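Local coordinates for small COPII coat GTPase SAR1 (Encephalitozoon cuniculi, PDB 6VS4), which belongs to the ADP-ribosylation factor family of small GTPases, carries the name of a COPII coat component and holds guanosine-5'-diphosphate in this structure, at residues F23-F31 / G196-A206; V56-V66 / I78-V87. One frame throughout, in Å; residues are numbered along the deposited sequence.

Contact 1: F23-F31 / G196-A206; sequences FYEKVFQNF and GSANSITGPLA
Phe28 presses its ring against the backbone and amide of Asn199, and this meeting of a helix with a loop is made by side-chain shape and without a direct hydrogen bond. With CG trans to the backbone nitrogen (chi1 176°), the ring projects from helix 9-33 into the bend of 196-206. Phe28 CB lies 3.2 Å from Asn199 O, and CA of Asn199 makes an off-centre CH-pi contact with the ring. The amide plane stands 77° to that ring, and Asn199 OD1 approaches Phe28 CD2 at 3.5 Å. The other end of the amide is tied back to its own loop: Asn199 ND2 donates to Gly196 O at 3.2 Å, and Asn199 N uses the same acceptor from the same face. Water adds bridges: one links OD1 to Gln29 NE2, and a second accepts from Asn199 ND2 and donates, weakly, to Glu25 OE2.

On one flank the edge of the Tyr24 ring meets Asn199 CB, with CD2 at 3.7 Å, and ring and amide are nearly perpendicular (87°). On the other, Ile201 lays CB over a face of Phe31 while its CG2 reaches Phe31 CB at 3.6 Å. Ala206 CB closes this apolar patch 3.8 Å from Phe31 CE2, and Leu205 CD2 meets Phe28 CZ at 3.9 Å. Gln10 of a second subunit bonds to Tyr24 O, Asn199 O and Ile201 N, spanning the seam. An N-terminal helix ahead of the G domain is characteristic of the Arf/Sar family; here its last turns rest on the loop between the last strand and the C-terminal helix.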
loop_
_atom_site.group_PDB
_atom_site.type_symbol
_atom_site.label_atom_id
_atom_site.label_comp_id
_atom_site.label_asym_id
_atom_site.label_seq_id
_atom_site.Cartn_x
_atom_site.Cartn_y
_atom_site.Cartn_z
ATOM N N PHE A 23 -0.181 -6.736 -6.591
ATOM C CA PHE A 23 -1.629 -6.799 -6.449
ATOM C C PHE A 23 -2.318 -6.470 -7.769
ATOM O O PHE A 23 -3.218 -7.193 -8.215
ATOM C CB PHE A 23 -2.039 -5.813 -5.347
ATOM C CG PHE A 23 -3.441 -5.976 -4.844
ATOM C CD1 PHE A 23 -4.309 -6.898 -5.402
ATOM C CD2 PHE A 23 -3.889 -5.189 -3.793
ATOM C CE1 PHE A 23 -5.600 -7.035 -4.918
ATOM C CE2 PHE A 23 -5.173 -5.319 -3.304
ATOM C CZ PHE A 23 -6.031 -6.244 -3.870
ATOM N N TYR A 24 -1.858 -5.411 -8.434
ATOM C CA TYR A 24 -2.402 -5.017 -9.725
ATOM C C TYR A 24 -2.299 -6.158 -10.727
ATOM O O TYR A 24 -3.259 -6.454 -11.446
ATOM C CB TYR A 24 -1.643 -3.782 -10.216
ATOM C CG TYR A 24 -2.277 -2.995 -11.339
ATOM C CD1 TYR A 24 -3.071 -1.887 -11.073
ATOM C CD2 TYR A 24 -2.031 -3.325 -12.674
ATOM C CE1 TYR A 24 -3.637 -1.151 -12.098
ATOM C CE2 TYR A 24 -2.592 -2.600 -13.704
ATOM C CZ TYR A 24 -3.390 -1.515 -13.413
ATOM O OH TYR A 24 -3.943 -0.799 -14.446
ATOM N N GLU A 25 -1.161 -6.854 -10.737
ATOM C CA GLU A 25 -0.989 -7.971 -11.659
ATOM C C GLU A 25 -1.880 -9.144 -11.282
ATOM O O GLU A 25 -2.388 -9.849 -12.162
ATOM C CB GLU A 25 0.475 -8.399 -11.704
ATOM C CG GLU A 25 1.381 -7.401 -12.405
ATOM C CD GLU A 25 2.853 -7.616 -12.090
ATOM O OE1 GLU A 25 3.172 -8.604 -11.389
ATOM O OE2 GLU A 25 3.689 -6.810 -12.566
ATOM N N LYS A 26 -2.057 -9.384 -9.979
ATOM C CA LYS A 26 -2.879 -10.506 -9.533
ATOM C C LYS A 26 -4.318 -10.357 -10.004
ATOM O O LYS A 26 -4.939 -11.335 -10.434
ATOM C CB LYS A 26 -2.831 -10.614 -8.008
ATOM C CG LYS A 26 -3.603 -11.803 -7.443
ATOM C CD LYS A 26 -2.911 -13.114 -7.785
ATOM C CE LYS A 26 -3.557 -14.301 -7.090
ATOM N NZ LYS A 26 -4.805 -14.752 -7.757
ATOM N N VAL A 27 -4.845 -9.129 -9.982
ATOM C CA VAL A 27 -6.209 -8.890 -10.446
ATOM C C VAL A 27 -6.347 -9.266 -11.916
ATOM O O VAL A 27 -7.343 -9.874 -12.325
ATOM C CB VAL A 27 -6.609 -7.424 -10.195
ATOM C CG1 VAL A 27 -7.928 -7.115 -10.877
ATOM C CG2 VAL A 27 -6.723 -7.166 -8.707
ATOM N N PHE A 28 -5.343 -8.931 -12.727
ATOM C CA PHE A 28 -5.377 -9.315 -14.131
ATOM C C PHE A 28 -5.384 -10.827 -14.282
ATOM O O PHE A 28 -6.207 -11.382 -15.016
ATOM C CB PHE A 28 -4.186 -8.695 -14.862
ATOM C CG PHE A 28 -4.068 -9.110 -16.305
ATOM C CD1 PHE A 28 -4.913 -8.585 -17.271
ATOM C CD2 PHE A 28 -3.081 -10.000 -16.700
ATOM C CE1 PHE A 28 -4.789 -8.957 -18.597
ATOM C CE2 PHE A 28 -2.950 -10.371 -18.032
ATOM C CZ PHE A 28 -3.807 -9.856 -18.980
ATOM N N GLN A 29 -4.510 -11.516 -13.545
ATOM C CA GLN A 29 -4.457 -12.974 -13.614
ATOM C C GLN A 29 -5.785 -13.597 -13.205
ATOM O O GLN A 29 -6.234 -14.573 -13.815
ATOM C CB GLN A 29 -3.324 -13.496 -12.733
ATOM C CG GLN A 29 -1.936 -13.245 -13.312
ATOM C CD GLN A 29 -0.856 -13.241 -12.253
ATOM O OE1 GLN A 29 -0.975 -13.913 -11.234
ATOM N NE2 GLN A 29 0.215 -12.495 -12.497
ATOM N N ASN A 30 -6.422 -13.053 -12.162
ATOM C CA ASN A 30 -7.721 -13.559 -11.734
ATOM C C ASN A 30 -8.797 -13.284 -12.772
ATOM O O ASN A 30 -9.616 -14.158 -13.073
ATOM C CB ASN A 30 -8.129 -12.887 -10.426
ATOM C CG ASN A 30 -7.493 -13.515 -9.219
ATOM O OD1 ASN A 30 -6.525 -14.265 -9.333
ATOM N ND2 ASN A 30 -8.038 -13.214 -8.043
ATOM N N PHE A 31 -8.805 -12.076 -13.333
ATOM C CA PHE A 31 -9.830 -11.720 -14.302
ATOM C C PHE A 31 -9.770 -12.627 -15.522
ATOM O O PHE A 31 -10.802 -13.113 -15.999
ATOM C CB PHE A 31 -9.664 -10.256 -14.706
ATOM C CG PHE A 31 -10.338 -9.903 -16.000
ATOM C CD1 PHE A 31 -11.661 -9.493 -16.013
ATOM C CD2 PHE A 31 -9.649 -9.976 -17.201
ATOM C CE1 PHE A 31 -12.285 -9.162 -17.201
ATOM C CE2 PHE A 31 -10.269 -9.653 -18.392
ATOM C CZ PHE A 31 -11.588 -9.242 -18.391
ATOM N N GLY A 196 3.233 -2.107 -17.642
ATOM C CA GLY A 196 2.468 -2.420 -16.449
ATOM C C GLY A 196 0.987 -2.161 -16.613
ATOM O O GLY A 196 0.161 -2.875 -16.029
ATOM N N SER A 197 0.635 -1.136 -17.401
ATOM C CA SER A 197 -0.760 -0.820 -17.688
ATOM C C SER A 197 -1.440 -1.890 -18.527
ATOM O O SER A 197 -2.675 -1.918 -18.590
ATOM C CB SER A 197 -0.859 0.528 -18.402
ATOM O OG SER A 197 -0.031 0.554 -19.553
ATOM N N ALA A 198 -0.674 -2.770 -19.173
ATOM C CA ALA A 198 -1.283 -3.877 -19.900
ATOM C C ALA A 198 -2.020 -4.847 -18.979
ATOM O O ALA A 198 -2.801 -5.670 -19.470
ATOM C CB ALA A 198 -0.219 -4.615 -20.714
ATOM N N ASN A 199 -1.789 -4.774 -17.668
ATOM C CA ASN A 199 -2.512 -5.579 -16.689
ATOM C C ASN A 199 -3.880 -5.001 -16.330
ATOM O O ASN A 199 -4.594 -5.603 -15.519
ATOM C CB ASN A 199 -1.679 -5.744 -15.413
ATOM C CG ASN A 199 -0.453 -6.612 -15.624
ATOM O OD1 ASN A 199 -0.555 -7.823 -15.797
ATOM N ND2 ASN A 199 0.719 -5.995 -15.583
ATOM N N SER A 200 -4.255 -3.851 -16.885
ATOM C CA SER A 200 -5.553 -3.258 -16.587
ATOM C C SER A 200 -6.674 -4.098 -17.178
ATOM O O SER A 200 -6.690 -4.367 -18.385
ATOM C CB SER A 200 -5.625 -1.837 -17.139
ATOM O OG SER A 200 -6.972 -1.388 -17.169
ATOM N N ILE A 201 -7.637 -4.495 -16.334
ATOM C CA ILE A 201 -8.716 -5.358 -16.814
ATOM C C ILE A 201 -9.738 -4.614 -17.659
ATOM O O ILE A 201 -10.696 -5.231 -18.138
ATOM C CB ILE A 201 -9.423 -6.086 -15.653
ATOM C CG1 ILE A 201 -10.177 -5.110 -14.760
ATOM C CG2 ILE A 201 -8.416 -6.873 -14.830
ATOM C CD1 ILE A 201 -10.917 -5.813 -13.667
ATOM N N THR A 202 -9.543 -3.318 -17.894
ATOM C CA THR A 202 -10.286 -2.587 -18.911
ATOM C C THR A 202 -9.381 -2.092 -20.032
ATOM O O THR A 202 -9.843 -1.348 -20.902
ATOM C CB THR A 202 -11.040 -1.406 -18.297
ATOM O OG1 THR A 202 -10.107 -0.503 -17.698
ATOM C CG2 THR A 202 -12.049 -1.883 -17.258
ATOM N N GLY A 203 -8.104 -2.469 -20.026
ATOM C CA GLY A 203 -7.194 -2.094 -21.082
ATOM C C GLY A 203 -7.351 -2.978 -22.303
ATOM O O GLY A 203 -8.030 -4.024 -22.289
ATOM N N PRO A 204 -6.718 -2.560 -23.400
ATOM C CA PRO A 204 -6.871 -3.304 -24.662
ATOM C C PRO A 204 -6.526 -4.780 -24.562
ATOM O O PRO A 204 -7.246 -5.613 -25.127
ATOM C CB PRO A 204 -5.936 -2.553 -25.625
ATOM C CG PRO A 204 -5.025 -1.747 -24.757
ATOM C CD PRO A 204 -5.858 -1.377 -23.565
ATOM N N LEU A 205 -5.442 -5.131 -23.872
ATOM C CA LEU A 205 -5.080 -6.540 -23.748
ATOM C C LEU A 205 -6.207 -7.338 -23.104
ATOM O O LEU A 205 -6.597 -8.401 -23.608
ATOM C CB LEU A 205 -3.784 -6.680 -22.951
ATOM C CG LEU A 205 -3.215 -8.089 -22.846
ATOM C CD1 LEU A 205 -2.904 -8.658 -24.244
ATOM C CD2 LEU A 205 -1.982 -8.107 -21.944
ATOM N N ALA A 206 -6.767 -6.823 -21.999
ATOM C CA ALA A 206 -7.868 -7.521 -21.333
ATOM C C ALA A 206 -9.141 -7.488 -22.172
ATOM O O ALA A 206 -9.888 -8.475 -22.211
ATOM C CB ALA A 206 -8.132 -6.910 -19.957
HETATM O O HOH W 1 3.433 -7.807 -15.880
HETATM O O HOH W 2 1.005 -10.454 -14.683
#

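Contact 2: V56-V66 / I78-V87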
loop_
_atom_site.group_PDB
_atom_site.type_symbol
_atom_site.label_atom_id
_atom_site.label_comp_id
_atom_site.label_asym_id
_atom_site.label_seq_id
_atom_site.Cartn_x
_atom_site.Cartn_y
_atom_site.Cartn_z
ATOM N N VAL A 56 1.957 -15.241 -22.216
ATOM C CA VAL A 56 1.483 -16.376 -21.435
ATOM C C VAL A 56 2.070 -16.335 -20.029
ATOM O O VAL A 56 1.387 -16.653 -19.047
ATOM C CB VAL A 56 1.794 -17.692 -22.170
ATOM C CG1 VAL A 56 1.424 -18.882 -21.316
ATOM C CG2 VAL A 56 1.017 -17.738 -23.488
ATOM N N ASN A 57 3.329 -15.905 -19.904
ATOM C CA ASN A 57 3.906 -15.688 -18.584
ATOM C C ASN A 57 3.158 -14.603 -17.825
ATOM O O ASN A 57 3.093 -14.638 -16.591
ATOM C CB ASN A 57 5.389 -15.337 -18.703
ATOM C CG ASN A 57 6.233 -16.526 -19.104
ATOM O OD1 ASN A 57 5.780 -17.668 -19.037
ATOM N ND2 ASN A 57 7.473 -16.266 -19.515
ATOM N N LYS A 58 2.579 -13.640 -18.541
ATOM C CA LYS A 58 1.809 -12.592 -17.887
ATOM C C LYS A 58 0.496 -13.129 -17.327
ATOM O O LYS A 58 0.036 -12.661 -16.282
ATOM C CB LYS A 58 1.550 -11.460 -18.885
ATOM C CG LYS A 58 1.140 -10.141 -18.270
ATOM C CD LYS A 58 1.046 -9.038 -19.316
ATOM C CE LYS A 58 1.285 -7.672 -18.672
ATOM N NZ LYS A 58 2.730 -7.518 -18.269
ATOM N N LEU A 59 -0.093 -14.133 -17.977
ATOM C CA LEU A 59 -1.392 -14.653 -17.573
ATOM C C LEU A 59 -1.294 -15.663 -16.441
ATOM O O LEU A 59 -2.238 -15.800 -15.662
ATOM C CB LEU A 59 -2.089 -15.303 -18.766
ATOM C CG LEU A 59 -2.322 -14.418 -19.988
ATOM C CD1 LEU A 59 -2.748 -15.261 -21.176
ATOM C CD2 LEU A 59 -3.356 -13.360 -19.683
ATOM N N LYS A 60 -0.177 -16.369 -16.330
ATOM C CA LYS A 60 -0.089 -17.500 -15.424
ATOM C C LYS A 60 0.184 -17.048 -13.993
ATOM O O LYS A 60 0.750 -15.980 -13.748
ATOM C CB LYS A 60 1.003 -18.464 -15.897
ATOM C CG LYS A 60 2.415 -18.033 -15.553
ATOM C CD LYS A 60 3.444 -18.959 -16.171
ATOM C CE LYS A 60 4.775 -18.848 -15.445
ATOM N NZ LYS A 60 4.866 -19.851 -14.331
ATOM N N SER A 61 -0.250 -17.871 -13.043
ATOM C CA SER A 61 0.109 -17.716 -11.637
ATOM C C SER A 61 1.300 -18.627 -11.371
ATOM O O SER A 61 1.180 -19.853 -11.459
ATOM C CB SER A 61 -1.061 -18.064 -10.714
ATOM O OG SER A 61 -2.039 -17.038 -10.684
ATOM N N ASP A 62 2.444 -18.029 -11.035
ATOM C CA ASP A 62 3.670 -18.802 -10.860
ATOM C C ASP A 62 3.531 -19.875 -9.787
ATOM O O ASP A 62 4.335 -20.813 -9.755
ATOM C CB ASP A 62 4.832 -17.862 -10.534
ATOM C CG ASP A 62 4.928 -16.702 -11.511
ATOM O OD1 ASP A 62 4.284 -15.660 -11.259
ATOM O OD2 ASP A 62 5.628 -16.835 -12.537
ATOM N N SER A 63 2.521 -19.768 -8.922
ATOM C CA SER A 63 2.334 -20.726 -7.839
ATOM C C SER A 63 1.636 -21.998 -8.314
ATOM O O SER A 63 2.031 -23.106 -7.937
ATOM C CB SER A 63 1.542 -20.078 -6.701
ATOM O OG SER A 63 0.465 -19.306 -7.206
ATOM N N THR A 64 0.578 -21.860 -9.116
ATOM C CA THR A 64 -0.275 -22.992 -9.452
ATOM C C THR A 64 -0.115 -23.520 -10.874
ATOM O O THR A 64 -0.459 -24.680 -11.119
ATOM C CB THR A 64 -1.752 -22.622 -9.225
ATOM O OG1 THR A 64 -2.133 -21.564 -10.112
ATOM C CG2 THR A 64 -1.957 -22.153 -7.800
ATOM N N ASP A 65 0.382 -22.717 -11.814
ATOM C CA ASP A 65 0.410 -23.092 -13.223
ATOM C C ASP A 65 1.822 -23.478 -13.650
ATOM O O ASP A 65 2.780 -22.743 -13.392
ATOM C CB ASP A 65 -0.129 -21.949 -14.079
ATOM C CG ASP A 65 -1.424 -21.384 -13.524
ATOM O OD1 ASP A 65 -2.287 -22.182 -13.098
ATOM O OD2 ASP A 65 -1.574 -20.145 -13.505
ATOM N N VAL A 66 1.943 -24.618 -14.327
ATOM C CA VAL A 66 3.234 -25.218 -14.644
ATOM C C VAL A 66 3.272 -25.565 -16.129
ATOM O O VAL A 66 2.377 -26.252 -16.638
ATOM C CB VAL A 66 3.483 -26.475 -13.785
ATOM C CG1 VAL A 66 4.767 -27.168 -14.183
ATOM C CG2 VAL A 66 3.513 -26.103 -12.312
ATOM N N ILE A 78 0.738 -24.838 -21.432
ATOM C CA ILE A 78 0.489 -24.647 -20.006
ATOM C C ILE A 78 -1.013 -24.513 -19.789
ATOM O O ILE A 78 -1.714 -23.858 -20.566
ATOM C CB ILE A 78 1.245 -23.418 -19.458
ATOM C CG1 ILE A 78 0.982 -23.248 -17.957
ATOM C CG2 ILE A 78 0.836 -22.169 -20.211
ATOM C CD1 ILE A 78 1.704 -22.078 -17.346
ATOM N N GLU A 79 -1.505 -25.145 -18.733
ATOM C CA GLU A 79 -2.906 -25.049 -18.351
ATOM C C GLU A 79 -3.053 -23.967 -17.292
ATOM O O GLU A 79 -2.519 -24.099 -16.186
ATOM C CB GLU A 79 -3.420 -26.384 -17.824
ATOM C CG GLU A 79 -3.191 -27.518 -18.796
ATOM C CD GLU A 79 -4.215 -28.612 -18.666
ATOM O OE1 GLU A 79 -5.175 -28.438 -17.883
ATOM O OE2 GLU A 79 -4.057 -29.647 -19.348
ATOM N N ILE A 80 -3.772 -22.904 -17.633
ATOM C CA ILE A 80 -4.050 -21.812 -16.710
ATOM C C ILE A 80 -5.532 -21.829 -16.368
ATOM O O ILE A 80 -6.342 -21.198 -17.058
ATOM C CB ILE A 80 -3.646 -20.461 -17.317
ATOM C CG1 ILE A 80 -2.185 -20.510 -17.776
ATOM C CG2 ILE A 80 -3.912 -19.340 -16.315
ATOM C CD1 ILE A 80 -1.751 -19.276 -18.534
ATOM N N GLY A 81 -5.904 -22.559 -15.319
ATOM C CA GLY A 81 -7.322 -22.753 -15.060
ATOM C C GLY A 81 -7.967 -23.473 -16.230
ATOM O O GLY A 81 -7.499 -24.527 -16.675
ATOM N N ASN A 82 -9.036 -22.889 -16.768
ATOM C CA ASN A 82 -9.693 -23.468 -17.932
ATOM C C ASN A 82 -9.020 -23.099 -19.253
ATOM O O ASN A 82 -9.408 -23.622 -20.303
ATOM C CB ASN A 82 -11.160 -23.046 -17.962
ATOM C CG ASN A 82 -12.015 -23.875 -17.027
ATOM O OD1 ASN A 82 -11.685 -25.021 -16.721
ATOM N ND2 ASN A 82 -13.122 -23.301 -16.572
ATOM N N LEU A 83 -8.028 -22.220 -19.230
ATOM C CA LEU A 83 -7.312 -21.826 -20.434
ATOM C C LEU A 83 -6.243 -22.873 -20.731
ATOM O O LEU A 83 -5.262 -22.996 -19.992
ATOM C CB LEU A 83 -6.705 -20.439 -20.241
ATOM C CG LEU A 83 -6.500 -19.517 -21.439
ATOM C CD1 LEU A 83 -6.049 -18.146 -20.974
ATOM C CD2 LEU A 83 -5.495 -20.102 -22.403
ATOM N N LYS A 84 -6.442 -23.657 -21.786
ATOM C CA LYS A 84 -5.408 -24.584 -22.238
ATOM C C LYS A 84 -4.618 -23.850 -23.311
ATOM O O LYS A 84 -5.018 -23.793 -24.477
ATOM C CB LYS A 84 -6.012 -25.901 -22.718
ATOM C CG LYS A 84 -6.800 -26.632 -21.604
ATOM C CD LYS A 84 -7.359 -27.998 -22.032
ATOM C CE LYS A 84 -8.548 -27.883 -22.978
ATOM N NZ LYS A 84 -8.981 -29.208 -23.522
ATOM N N ALA A 85 -3.496 -23.266 -22.906
ATOM C CA ALA A 85 -2.745 -22.361 -23.762
ATOM C C ALA A 85 -1.688 -23.161 -24.508
ATOM O O ALA A 85 -0.778 -23.727 -23.893
ATOM C CB ALA A 85 -2.103 -21.235 -22.953
ATOM N N GLN A 86 -1.829 -23.225 -25.829
ATOM C CA GLN A 86 -0.869 -23.876 -26.708
ATOM C C GLN A 86 -0.148 -22.779 -27.487
ATOM O O GLN A 86 -0.778 -22.043 -28.253
ATOM C CB GLN A 86 -1.578 -24.849 -27.649
ATOM C CG GLN A 86 -0.662 -25.634 -28.575
ATOM C CD GLN A 86 -0.046 -26.848 -27.897
ATOM O OE1 GLN A 86 -0.756 -27.706 -27.365
ATOM N NE2 GLN A 86 1.282 -26.922 -27.908
ATOM N N VAL A 87 1.162 -22.663 -27.282
ATOM C CA VAL A 87 1.966 -21.626 -27.922
ATOM C C VAL A 87 2.770 -22.256 -29.050
ATOM O O VAL A 87 3.399 -23.303 -28.858
ATOM C CB VAL A 87 2.893 -20.944 -26.905
ATOM C CG1 VAL A 87 3.522 -19.705 -27.516
ATOM C CG2 VAL A 87 2.134 -20.611 -25.634
HETATM O O HOH W 3 -4.224 -23.890 -13.210
HETATM O O HOH W 4 -0.824 -25.803 -14.892
HETATM O O HOH W 5 -0.313 -26.888 -17.197
#
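The antiparallel hairpin of strands 75-80 and 83-90, the interswitch element of Arf-family GTPases, packs here on helix 52-59, which follows the probable P-loop, and on the loop beyond it. Val56 faces both strands with its two branches: CG1 meets Ile78 CG2 at 3.5 Å, while CG2 reaches Val87 CG2 at 3.8 Å. Next along, Ile80 sends CD1 under the helix end, 4.0 Å from Leu59 CB and 3.9 Å from Lys60 CB. Ile78 is extended, with CG1 trans to its backbone nitrogen (chi1 -179°), and this brings CD1 against both the aliphatic part of Lys60 and Asp65 CB, the latter at 3.7 Å.

Asp65 joins the oily and wet halves of the interface. Its OD2 receives Ser61 N at 2.7 Å on the anti side, 23° out of the carboxylate plane, which ties the loop to itself; Lys33 adds only a long, weak ion pair. Its OD1 instead takes a water at 2.6 Å that in turn accepts from Gly81 N. Two further waters link Val66 N to Glu79 O and Val66 O to Glu79 N, so the loop and strand are joined through solvent before strand 67-68 pairs with 75-80. Gly81 sits in the type II' turn that closes the hairpin. Aliphatic helix residues set against neighbouring strands in this way belong to the alpha/beta fold of the G domain, whose helices flank a central sheet.

How the contacts relate
Helix 52-59 and the loop after it join the two contacts, whose centres lie 15 Å apart. Leu59 CD2 approaches Phe28 CE2 at 3.4 Å, so the first contact's central ring also reaches the helix of the second, and the CE of Lys58 packs against Asn199 OD1. Beside them Gln29 OE1 and Ser61 OG form a weak hydrogen bond. Contact 1 is partly buried, aromatic, and touched by other subunits; contact 2 has a larger share of buried residues, is built of branched aliphatic chains, and is confined to one chain. In both, water carries the polar links between segments. Contact 1 attaches the N-terminal helix to the G domain, whereas contact 2 lies within it, its Val87 end near the magnesium ion.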